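Local coordinates for putative lipoprotein (Parabacteroides distasonis, PDB 4FVS) that is of unknown function but, as a putatively exported protein with a fold related to the lipoprotein-handling proteins LolA and LolB, possibly binds lipid or another apolar ligand, at residues A[103-108]-A[142-147]; A[5-10]-A[73-78]; A[77-82]-A[99-104]. All blocks are in the same frame, centred on the assembly; numbering follows the deposited sequence.

Contact 1 of 3, residues A[103-108]-A[142-147]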
loop_
_atom_site.group_PDB
_atom_site.type_symbol
_atom_site.label_atom_id
_atom_site.label_comp_id
_atom_site.label_asym_id
_atom_site.label_seq_id
_atom_site.Cartn_x
_atom_site.Cartn_y
_atom_site.Cartn_z
ATOM N N ILE A 103 9.123 -0.661 -4.391
ATOM C CA ILE A 103 8.726 0.114 -5.567
ATOM C C ILE A 103 8.728 1.613 -5.245
ATOM O O ILE A 103 8.435 2.006 -4.115
ATOM C CB ILE A 103 7.358 -0.341 -6.112
ATOM C CG1 ILE A 103 6.253 -0.282 -5.010
ATOM C CG2 ILE A 103 7.491 -1.738 -6.748
ATOM C CD1 ILE A 103 4.766 -0.431 -5.484
ATOM N N ASN A 104 9.059 2.444 -6.241
ATOM C CA ASN A 104 9.086 3.895 -6.074
ATOM C C ASN A 104 7.684 4.485 -6.080
ATOM O O ASN A 104 6.755 3.902 -6.665
ATOM C CB ASN A 104 9.909 4.569 -7.165
ATOM C CG ASN A 104 9.278 4.575 -8.540
ATOM O OD1 ASN A 104 8.656 3.619 -8.975
ATOM N ND2 ASN A 104 9.439 5.651 -9.271
ATOM N N TYR A 105 7.559 5.670 -5.443
ATOM C CA TYR A 105 6.372 6.487 -5.410
ATOM C C TYR A 105 6.801 7.869 -5.869
ATOM O O TYR A 105 7.492 8.586 -5.143
ATOM C CB TYR A 105 5.684 6.467 -4.027
ATOM C CG TYR A 105 4.878 5.206 -3.799
ATOM C CD1 TYR A 105 5.495 4.019 -3.402
ATOM C CD2 TYR A 105 3.507 5.184 -4.016
ATOM C CE1 TYR A 105 4.767 2.843 -3.227
ATOM C CE2 TYR A 105 2.765 4.010 -3.851
ATOM C CZ TYR A 105 3.401 2.841 -3.457
ATOM O OH TYR A 105 2.680 1.688 -3.259
ATOM N N PRO A 106 6.495 8.225 -7.129
ATOM C CA PRO A 106 6.908 9.538 -7.644
ATOM C C PRO A 106 6.251 10.699 -6.886
ATOM O O PRO A 106 5.166 10.552 -6.343
ATOM C CB PRO A 106 6.447 9.503 -9.110
ATOM C CG PRO A 106 6.275 8.056 -9.433
ATOM C CD PRO A 106 5.752 7.466 -8.152
ATOM N N ASN A 107 6.953 11.830 -6.801
ATOM C CA ASN A 107 6.541 13.067 -6.149
ATOM C C ASN A 107 6.053 14.055 -7.212
ATOM O O ASN A 107 6.866 14.632 -7.944
ATOM C CB ASN A 107 7.709 13.650 -5.338
ATOM C CG ASN A 107 7.472 15.002 -4.697
ATOM O OD1 ASN A 107 6.331 15.454 -4.493
ATOM N ND2 ASN A 107 8.567 15.648 -4.315
ATOM N N PRO A 108 4.734 14.291 -7.296
ATOM C CA PRO A 108 4.217 15.195 -8.337
ATOM C C PRO A 108 4.359 16.672 -7.995
ATOM O O PRO A 108 4.080 17.533 -8.851
ATOM C CB PRO A 108 2.755 14.813 -8.419
ATOM C CG PRO A 108 2.437 14.366 -7.035
ATOM C CD PRO A 108 3.644 13.689 -6.506
ATOM N N LYS A 142 1.376 -3.975 -12.199
ATOM C CA LYS A 142 2.039 -3.439 -13.384
ATOM C C LYS A 142 1.246 -2.274 -13.982
ATOM O O LYS A 142 0.188 -1.929 -13.475
ATOM C CB LYS A 142 2.205 -4.584 -14.431
ATOM C CG LYS A 142 0.900 -5.325 -14.747
ATOM C CD LYS A 142 1.126 -6.658 -15.403
ATOM C CE LYS A 142 -0.183 -7.419 -15.498
ATOM N NZ LYS A 142 0.014 -8.826 -15.928
ATOM N N ASP A 143 1.773 -1.673 -15.071
ATOM C CA ASP A 143 1.170 -0.568 -15.821
ATOM C C ASP A 143 0.735 0.561 -14.880
ATOM O O ASP A 143 -0.367 1.095 -15.012
ATOM C CB ASP A 143 -0.003 -1.092 -16.653
ATOM C CG ASP A 143 0.298 -2.319 -17.504
ATOM O OD1 ASP A 143 1.265 -2.269 -18.308
ATOM O OD2 ASP A 143 -0.469 -3.303 -17.417
ATOM N N ARG A 144 1.613 0.923 -13.929
ATOM C CA ARG A 144 1.353 1.984 -12.961
ATOM C C ARG A 144 1.384 3.316 -13.663
ATOM O O ARG A 144 2.306 3.553 -14.438
ATOM C CB ARG A 144 2.373 1.952 -11.804
ATOM C CG ARG A 144 2.390 0.652 -11.003
ATOM C CD ARG A 144 3.512 0.623 -9.981
ATOM N NE ARG A 144 3.364 1.585 -8.877
ATOM C CZ ARG A 144 4.382 2.210 -8.293
ATOM N NH1 ARG A 144 5.620 2.005 -8.712
ATOM N NH2 ARG A 144 4.166 3.062 -7.304
ATOM N N GLU A 145 0.381 4.168 -13.446
ATOM C CA GLU A 145 0.359 5.483 -14.090
ATOM C C GLU A 145 -0.143 6.564 -13.136
ATOM O O GLU A 145 -0.958 6.297 -12.283
ATOM C CB GLU A 145 -0.470 5.499 -15.390
ATOM C CG GLU A 145 -1.938 5.148 -15.244
ATOM C CD GLU A 145 -2.768 5.396 -16.487
ATOM O OE1 GLU A 145 -2.797 6.551 -16.974
ATOM O OE2 GLU A 145 -3.450 4.443 -16.927
ATOM N N PHE A 146 0.365 7.779 -13.288
ATOM C CA PHE A 146 -0.031 8.957 -12.540
ATOM C C PHE A 146 -1.291 9.537 -13.174
ATOM O O PHE A 146 -1.305 9.807 -14.386
ATOM C CB PHE A 146 1.118 9.989 -12.536
ATOM C CG PHE A 146 0.759 11.304 -11.892
ATOM C CD1 PHE A 146 0.648 11.410 -10.506
ATOM C CD2 PHE A 146 0.447 12.414 -12.670
ATOM C CE1 PHE A 146 0.288 12.617 -9.907
ATOM C CE2 PHE A 146 0.072 13.620 -12.074
ATOM C CZ PHE A 146 0.013 13.718 -10.696
ATOM N N ILE A 147 -2.336 9.759 -12.347
ATOM C CA ILE A 147 -3.611 10.288 -12.824
ATOM C C ILE A 147 -3.638 11.819 -12.658
ATOM O O ILE A 147 -3.666 12.550 -13.654
ATOM C CB ILE A 147 -4.800 9.590 -12.102
ATOM C CG1 ILE A 147 -4.721 8.046 -12.217
ATOM C CG2 ILE A 147 -6.146 10.127 -12.590
ATOM C CD1 ILE A 147 -4.521 7.477 -13.724
#
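Arg144 reaches from its strand to the backbone of Asn104 and grips one carbonyl oxygen end-on with both terminal nitrogens. Asn104 O lies almost exactly in the guanidinium plane, 2.8 Å from Arg144 NH2 and 3.0 Å from Arg144 NH1. The bend at chi3 (67°) in an otherwise stretched chain turns the flat group so that its outer edge meets the oxygen. Asn104 OD1 adds a weak bond to NH1, its amide standing nearly upright to the guanidinium at 84°, while its stronger partner is the backbone N of Asp121. Arginine suits a site where a buried carbonyl needs donors, since one planar group can supply two N-H bonds and still present flat faces to apolar neighbours. Over one of these faces sits the methyl end of Ile103, with CD1 3.9 Å from Arg144 CZ. Arg144 NH2 in turn stands above the centre of the Tyr105 ring, whose plane is turned 64° from the guanidinium; at 5.0 Å from CZ to the ring centroid, any cation-pi attraction is weak. Farther along, Pro108 crosses Phe146 at about a right angle, its CB 3.6 Å from Phe146 CE1. The contact thus joins strand 102-104 and the residues that follow it to strand 132-154. Arg144 NH1 also bonds Asp121 O, Tyr105 and Tyr187 meet edge-to-face, and Tyr166 of strand 157-171 packs against Arg144.

Contact 2 of 3, residues A[5-10]-A[73-78]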
loop_
_atom_site.group_PDB
_atom_site.type_symbol
_atom_site.label_atom_id
_atom_site.label_comp_id
_atom_site.label_asym_id
_atom_site.label_seq_id
_atom_site.Cartn_x
_atom_site.Cartn_y
_atom_site.Cartn_z
ATOM N N THR A 5 10.888 14.063 -0.706
ATOM C CA THR A 5 9.563 14.011 -0.081
ATOM C C THR A 5 9.293 12.556 0.312
ATOM O O THR A 5 9.414 11.653 -0.525
ATOM C CB THR A 5 8.497 14.579 -1.012
ATOM O OG1 THR A 5 8.924 15.843 -1.502
ATOM C CG2 THR A 5 7.153 14.724 -0.342
ATOM N N PHE A 6 8.985 12.334 1.602
ATOM C CA PHE A 6 8.757 11.024 2.182
ATOM C C PHE A 6 7.254 10.733 2.221
ATOM O O PHE A 6 6.525 11.355 2.993
ATOM C CB PHE A 6 9.386 10.985 3.583
ATOM C CG PHE A 6 9.887 9.634 4.016
ATOM C CD1 PHE A 6 11.163 9.214 3.683
ATOM C CD2 PHE A 6 9.098 8.797 4.799
ATOM C CE1 PHE A 6 11.630 7.969 4.100
ATOM C CE2 PHE A 6 9.568 7.552 5.214
ATOM C CZ PHE A 6 10.828 7.147 4.861
ATOM N N PHE A 7 6.782 9.797 1.377
ATOM C CA PHE A 7 5.364 9.458 1.316
ATOM C C PHE A 7 5.036 8.321 2.305
ATOM O O PHE A 7 4.540 7.263 1.912
ATOM C CB PHE A 7 4.950 9.104 -0.118
ATOM C CG PHE A 7 5.081 10.282 -1.049
ATOM C CD1 PHE A 7 4.181 11.339 -0.987
ATOM C CD2 PHE A 7 6.123 10.350 -1.965
ATOM C CE1 PHE A 7 4.308 12.431 -1.836
ATOM C CE2 PHE A 7 6.251 11.449 -2.809
ATOM C CZ PHE A 7 5.336 12.483 -2.740
ATOM N N PHE A 8 5.302 8.564 3.598
ATOM C CA PHE A 8 5.070 7.631 4.691
ATOM C C PHE A 8 5.364 8.320 6.013
ATOM O O PHE A 8 6.225 9.195 6.004
ATOM C CB PHE A 8 5.971 6.403 4.504
ATOM C CG PHE A 8 5.589 5.154 5.263
ATOM C CD1 PHE A 8 4.495 4.385 4.870
ATOM C CD2 PHE A 8 6.356 4.712 6.333
ATOM C CE1 PHE A 8 4.149 3.232 5.562
ATOM C CE2 PHE A 8 6.018 3.544 7.012
ATOM C CZ PHE A 8 4.920 2.808 6.616
ATOM N N PRO A 9 4.715 7.972 7.163
ATOM C CA PRO A 9 5.060 8.639 8.431
ATOM C C PRO A 9 6.539 8.448 8.754
ATOM O O PRO A 9 7.092 7.384 8.471
ATOM C CB PRO A 9 4.149 7.950 9.444
ATOM C CG PRO A 9 3.022 7.473 8.652
ATOM C CD PRO A 9 3.638 6.987 7.384
ATOM N N GLN A 10 7.195 9.486 9.271
ATOM C CA GLN A 10 8.628 9.423 9.517
ATOM C C GLN A 10 8.996 9.870 10.951
ATOM O O GLN A 10 10.171 10.154 11.213
ATOM C CB GLN A 10 9.368 10.292 8.469
ATOM C CG GLN A 10 8.828 11.726 8.342
ATOM C CD GLN A 10 9.601 12.610 7.397
ATOM O OE1 GLN A 10 10.554 12.210 6.724
ATOM N NE2 GLN A 10 9.204 13.861 7.337
ATOM N N GLY A 73 17.154 11.196 -3.564
ATOM C CA GLY A 73 16.037 11.969 -4.080
ATOM C C GLY A 73 14.785 11.226 -4.477
ATOM O O GLY A 73 13.797 11.876 -4.819
ATOM N N GLU A 74 14.790 9.877 -4.409
ATOM C CA GLU A 74 13.637 9.045 -4.780
ATOM C C GLU A 74 13.146 8.269 -3.581
ATOM O O GLU A 74 13.959 7.767 -2.796
ATOM C CB GLU A 74 13.993 8.089 -5.938
ATOM C CG GLU A 74 12.794 7.465 -6.630
ATOM C CD GLU A 74 13.018 6.903 -8.023
ATOM O OE1 GLU A 74 14.179 6.616 -8.389
ATOM O OE2 GLU A 74 12.019 6.769 -8.766
ATOM N N PHE A 75 11.796 8.174 -3.445
ATOM C CA PHE A 75 11.119 7.509 -2.338
ATOM C C PHE A 75 10.628 6.112 -2.744
ATOM O O PHE A 75 9.941 5.958 -3.759
ATOM C CB PHE A 75 9.937 8.359 -1.821
ATOM C CG PHE A 75 9.146 7.667 -0.733
ATOM C CD1 PHE A 75 9.601 7.658 0.584
ATOM C CD2 PHE A 75 7.987 6.955 -1.038
ATOM C CE1 PHE A 75 8.910 6.962 1.575
ATOM C CE2 PHE A 75 7.291 6.270 -0.040
ATOM C CZ PHE A 75 7.756 6.286 1.262
ATOM N N PHE A 76 10.907 5.114 -1.885
ATOM C CA PHE A 76 10.514 3.714 -2.086
ATOM C C PHE A 76 9.781 3.142 -0.874
ATOM O O PHE A 76 10.061 3.497 0.263
ATOM C CB PHE A 76 11.745 2.851 -2.385
ATOM C CG PHE A 76 12.572 3.318 -3.565
ATOM C CD1 PHE A 76 13.545 4.302 -3.408
ATOM C CD2 PHE A 76 12.386 2.766 -4.827
ATOM C CE1 PHE A 76 14.286 4.742 -4.497
ATOM C CE2 PHE A 76 13.132 3.205 -5.910
ATOM C CZ PHE A 76 14.078 4.189 -5.739
ATOM N N LEU A 77 8.867 2.226 -1.131
ATOM C CA LEU A 77 8.076 1.555 -0.106
ATOM C C LEU A 77 7.883 0.086 -0.493
ATOM O O LEU A 77 7.749 -0.199 -1.688
ATOM C CB LEU A 77 6.726 2.288 0.006
ATOM C CG LEU A 77 5.701 1.819 1.043
ATOM C CD1 LEU A 77 6.224 1.978 2.476
ATOM C CD2 LEU A 77 4.425 2.596 0.892
ATOM N N ASP A 78 7.855 -0.843 0.498
ATOM C CA ASP A 78 7.625 -2.260 0.206
ATOM C C ASP A 78 6.266 -2.409 -0.499
ATOM O O ASP A 78 5.249 -1.885 -0.013
ATOM C CB ASP A 78 7.710 -3.132 1.479
ATOM C CG ASP A 78 8.120 -4.588 1.237
ATOM O OD1 ASP A 78 7.766 -5.143 0.161
ATOM O OD2 ASP A 78 8.751 -5.186 2.142
#
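Phe75 holds CG anti to its backbone N (chi1 176°), which sends its ring out from strand 74-78 among the residues of 5-8, while chi1 of -65° sets the Phe7 ring beside its own backbone N, with an edge turned to Phe75. The Phe75 ring enters edge first over the Phe6 ring: CE1 stands above the ring centre, 3.7 Å from Phe6 CD2, and the planes meet at 72°. This is a T-shaped stack, with centroids 4.8 Å apart. With Phe7 the roles are exchanged, for the edge of Phe7 is directed at the face of Phe75 in an offset T-shaped pair. Phe7 CB makes an off-centre CH-pi contact with the same ring, and Phe7 N lies over its centre. Phe7 is also the middle residue of an inverse gamma turn, and this tight bend lays the backbone over one face of the Phe75 ring. Phe8 CB also touches that ring, 3.7 Å from Phe75 CZ. Two residues on along the strand, Leu77 CD1 rests on a face of the Phe8 ring, 4.1 Å from its centroid, and Pro9 CD lies against the opposite face, toward its rim. Phenylalanine suits these places because a flat apolar ring can present a face to one neighbour and an edge to the next. An alanine in place of Phe75 is likely to open a gap between the Phe6 and Phe7 rings and deprive each of a T-shaped partner. Phe6, Phe7 and Phe75 form an aromatic cluster of a buried core, with Tyr187 edge-to-face on Phe7 and Trp16 meeting Phe8 likewise beside it, by which an irregular N-terminal segment packs onto a beta strand.

Contact 3 of 3, residues A[77-82]-A[99-104]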
loop_
_atom_site.group_PDB
_atom_site.type_symbol
_atom_site.label_atom_id
_atom_site.label_comp_id
_atom_site.label_asym_id
_atom_site.label_seq_id
_atom_site.Cartn_x
_atom_site.Cartn_y
_atom_site.Cartn_z
ATOM N N LEU A 77 8.867 2.226 -1.131
ATOM C CA LEU A 77 8.076 1.555 -0.106
ATOM C C LEU A 77 7.883 0.086 -0.493
ATOM O O LEU A 77 7.749 -0.199 -1.688
ATOM C CB LEU A 77 6.726 2.288 0.006
ATOM C CG LEU A 77 5.701 1.819 1.043
ATOM C CD1 LEU A 77 6.224 1.978 2.476
ATOM C CD2 LEU A 77 4.425 2.596 0.892
ATOM N N ASP A 78 7.855 -0.843 0.498
ATOM C CA ASP A 78 7.625 -2.260 0.206
ATOM C C ASP A 78 6.266 -2.409 -0.499
ATOM O O ASP A 78 5.249 -1.885 -0.013
ATOM C CB ASP A 78 7.710 -3.132 1.479
ATOM C CG ASP A 78 8.120 -4.588 1.237
ATOM O OD1 ASP A 78 7.766 -5.143 0.161
ATOM O OD2 ASP A 78 8.751 -5.186 2.142
ATOM N N SER A 79 6.270 -3.092 -1.672
ATOM C CA SER A 79 5.104 -3.299 -2.541
ATOM C C SER A 79 3.924 -4.025 -1.865
ATOM O O SER A 79 2.830 -3.961 -2.416
ATOM C CB SER A 79 5.478 -4.038 -3.825
ATOM O OG SER A 79 6.185 -5.242 -3.600
ATOM N N LYS A 80 4.100 -4.623 -0.662
ATOM C CA LYS A 80 3.023 -5.318 0.065
ATOM C C LYS A 80 1.978 -4.308 0.584
ATOM O O LYS A 80 0.814 -4.683 0.806
ATOM C CB LYS A 80 3.555 -6.220 1.223
ATOM C CG LYS A 80 4.286 -5.533 2.367
ATOM C CD LYS A 80 4.584 -6.520 3.447
ATOM C CE LYS A 80 5.641 -6.066 4.391
ATOM N NZ LYS A 80 6.073 -7.192 5.270
ATOM N N GLU A 81 2.388 -3.028 0.735
ATOM C CA GLU A 81 1.513 -1.921 1.151
ATOM C C GLU A 81 0.384 -1.688 0.096
ATOM O O GLU A 81 -0.713 -1.246 0.452
ATOM C CB GLU A 81 2.352 -0.654 1.351
ATOM C CG GLU A 81 1.642 0.523 1.995
ATOM C CD GLU A 81 1.248 0.487 3.460
ATOM O OE1 GLU A 81 1.059 -0.623 4.016
ATOM O OE2 GLU A 81 1.062 1.589 4.033
ATOM N N THR A 82 0.658 -2.031 -1.180
ATOM C CA THR A 82 -0.276 -1.931 -2.309
ATOM C C THR A 82 -1.432 -2.969 -2.105
ATOM O O THR A 82 -2.552 -2.714 -2.584
ATOM C CB THR A 82 0.509 -2.099 -3.672
ATOM O OG1 THR A 82 1.313 -0.941 -3.890
ATOM C CG2 THR A 82 -0.392 -2.248 -4.877
ATOM N N THR A 99 6.553 -11.692 -0.511
ATOM C CA THR A 99 7.951 -11.489 -0.908
ATOM C C THR A 99 8.245 -9.994 -0.942
ATOM O O THR A 99 7.372 -9.178 -1.264
ATOM C CB THR A 99 8.241 -12.159 -2.250
ATOM O OG1 THR A 99 7.288 -11.717 -3.208
ATOM C CG2 THR A 99 8.197 -13.666 -2.181
ATOM N N GLU A 100 9.476 -9.642 -0.578
ATOM C CA GLU A 100 9.956 -8.273 -0.545
ATOM C C GLU A 100 10.214 -7.774 -1.955
ATOM O O GLU A 100 10.881 -8.443 -2.735
ATOM C CB GLU A 100 11.235 -8.180 0.306
ATOM C CG GLU A 100 11.865 -6.797 0.346
ATOM C CD GLU A 100 13.364 -6.816 0.561
ATOM O OE1 GLU A 100 13.780 -6.778 1.742
ATOM O OE2 GLU A 100 14.119 -6.869 -0.442
ATOM N N ASN A 101 9.647 -6.613 -2.281
ATOM C CA ASN A 101 9.852 -5.904 -3.547
ATOM C C ASN A 101 9.573 -4.437 -3.272
ATOM O O ASN A 101 8.456 -4.093 -2.903
ATOM C CB ASN A 101 8.998 -6.481 -4.715
ATOM C CG ASN A 101 9.460 -6.120 -6.131
ATOM O OD1 ASN A 101 10.069 -5.082 -6.381
ATOM N ND2 ASN A 101 9.163 -6.966 -7.110
ATOM N N PHE A 102 10.615 -3.595 -3.315
ATOM C CA PHE A 102 10.475 -2.157 -3.066
ATOM C C PHE A 102 10.194 -1.443 -4.364
ATOM O O PHE A 102 10.917 -1.624 -5.341
ATOM C CB PHE A 102 11.720 -1.594 -2.390
ATOM C CG PHE A 102 11.870 -1.992 -0.930
ATOM C CD1 PHE A 102 11.170 -1.325 0.069
ATOM C CD2 PHE A 102 12.744 -3.001 -0.550
ATOM C CE1 PHE A 102 11.338 -1.669 1.412
ATOM C CE2 PHE A 102 12.911 -3.338 0.795
ATOM C CZ PHE A 102 12.212 -2.672 1.763
ATOM N N ILE A 103 9.123 -0.661 -4.391
ATOM C CA ILE A 103 8.726 0.114 -5.567
ATOM C C ILE A 103 8.728 1.613 -5.245
ATOM O O ILE A 103 8.435 2.006 -4.115
ATOM C CB ILE A 103 7.358 -0.341 -6.112
ATOM C CG1 ILE A 103 6.253 -0.282 -5.010
ATOM C CG2 ILE A 103 7.491 -1.738 -6.748
ATOM C CD1 ILE A 103 4.766 -0.431 -5.484
ATOM N N ASN A 104 9.059 2.444 -6.241
ATOM C CA ASN A 104 9.086 3.895 -6.074
ATOM C C ASN A 104 7.684 4.485 -6.080
ATOM O O ASN A 104 6.755 3.902 -6.665
ATOM C CB ASN A 104 9.909 4.569 -7.165
ATOM C CG ASN A 104 9.278 4.575 -8.540
ATOM O OD1 ASN A 104 8.656 3.619 -8.975
ATOM N ND2 ASN A 104 9.439 5.651 -9.271
#
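Leu77 and Ile103 form an antiparallel hydrogen-bonded pair, Leu77 N giving to Ile103 O at 3.0 Å and Ile103 N to Leu77 O at 3.1 Å, and the next pair, Asp78 with Phe102, is non-hydrogen-bonded with its CA atoms drawn to 4.3 Å. Beyond this pair the chain of 77-82 turns into a 3-10 segment, and Ser79 takes over the pairing with two bonds to one oxygen. Its N approaches Asn101 O nearly head-on at 2.7 Å, whereas OG gives to the same oxygen from 26° outside the carbonyl plane. A chi1 of 52° tucks OG between the backbone N and the carbonyl carbon of Ser79, on the side where Asn101 lies. Serine fits here because its short hydroxyl can join its own N-H in holding a neighbouring carbonyl. Asp78 has its carboxylate turned to the 99-104 segment, where OD1 accepts a straight but weak bond from Asn101 N. A face of the Phe102 ring lies over this group, and Phe102 CE1 comes 3.9 Å from Asp78 CB, so the ring packs on the aliphatic stem of the acid. On the face of the sheet shared with Leu77, Ile103 points CG1 back at Ser79 CB, 4.0 Å away, and its CD1 reaches Thr82 OG1 at 3.8 Å. A beta-branched residue suits a strand, and its longer arm reaches the 3-10 segment. The contact lies where strand 74-78 pairs with the short strand 102-104. Ser79 rests on Ala123 and Val125 of strand 123-129, Leu77 packs on Ala68 of strand 60-71, and Phe102 meets Tyr69 of that strand edge-to-face.

The three contacts cluster round strands 74-78 and 102-104, which neighbour each other in the antiparallel array, with centres 11 to 13 Å apart. Contact 2 closes along the chain before contact 1 opens. Contact 3 shares Leu77 and Asp78 with contact 2, and Ile103 and Asn104 with contact 1, so it joins the strand that receives the N-terminal segment to the one that meets strand 132-154. Direct bridges reinforce this: Asn104 ND2 probably bonds Glu74 OE2, and Tyr105 N probably bonds Phe75 O. Together they connect the N-terminal segment, this strand pair and strand 132-154 in a chain assigned by sequence to the LolA/LolB clan.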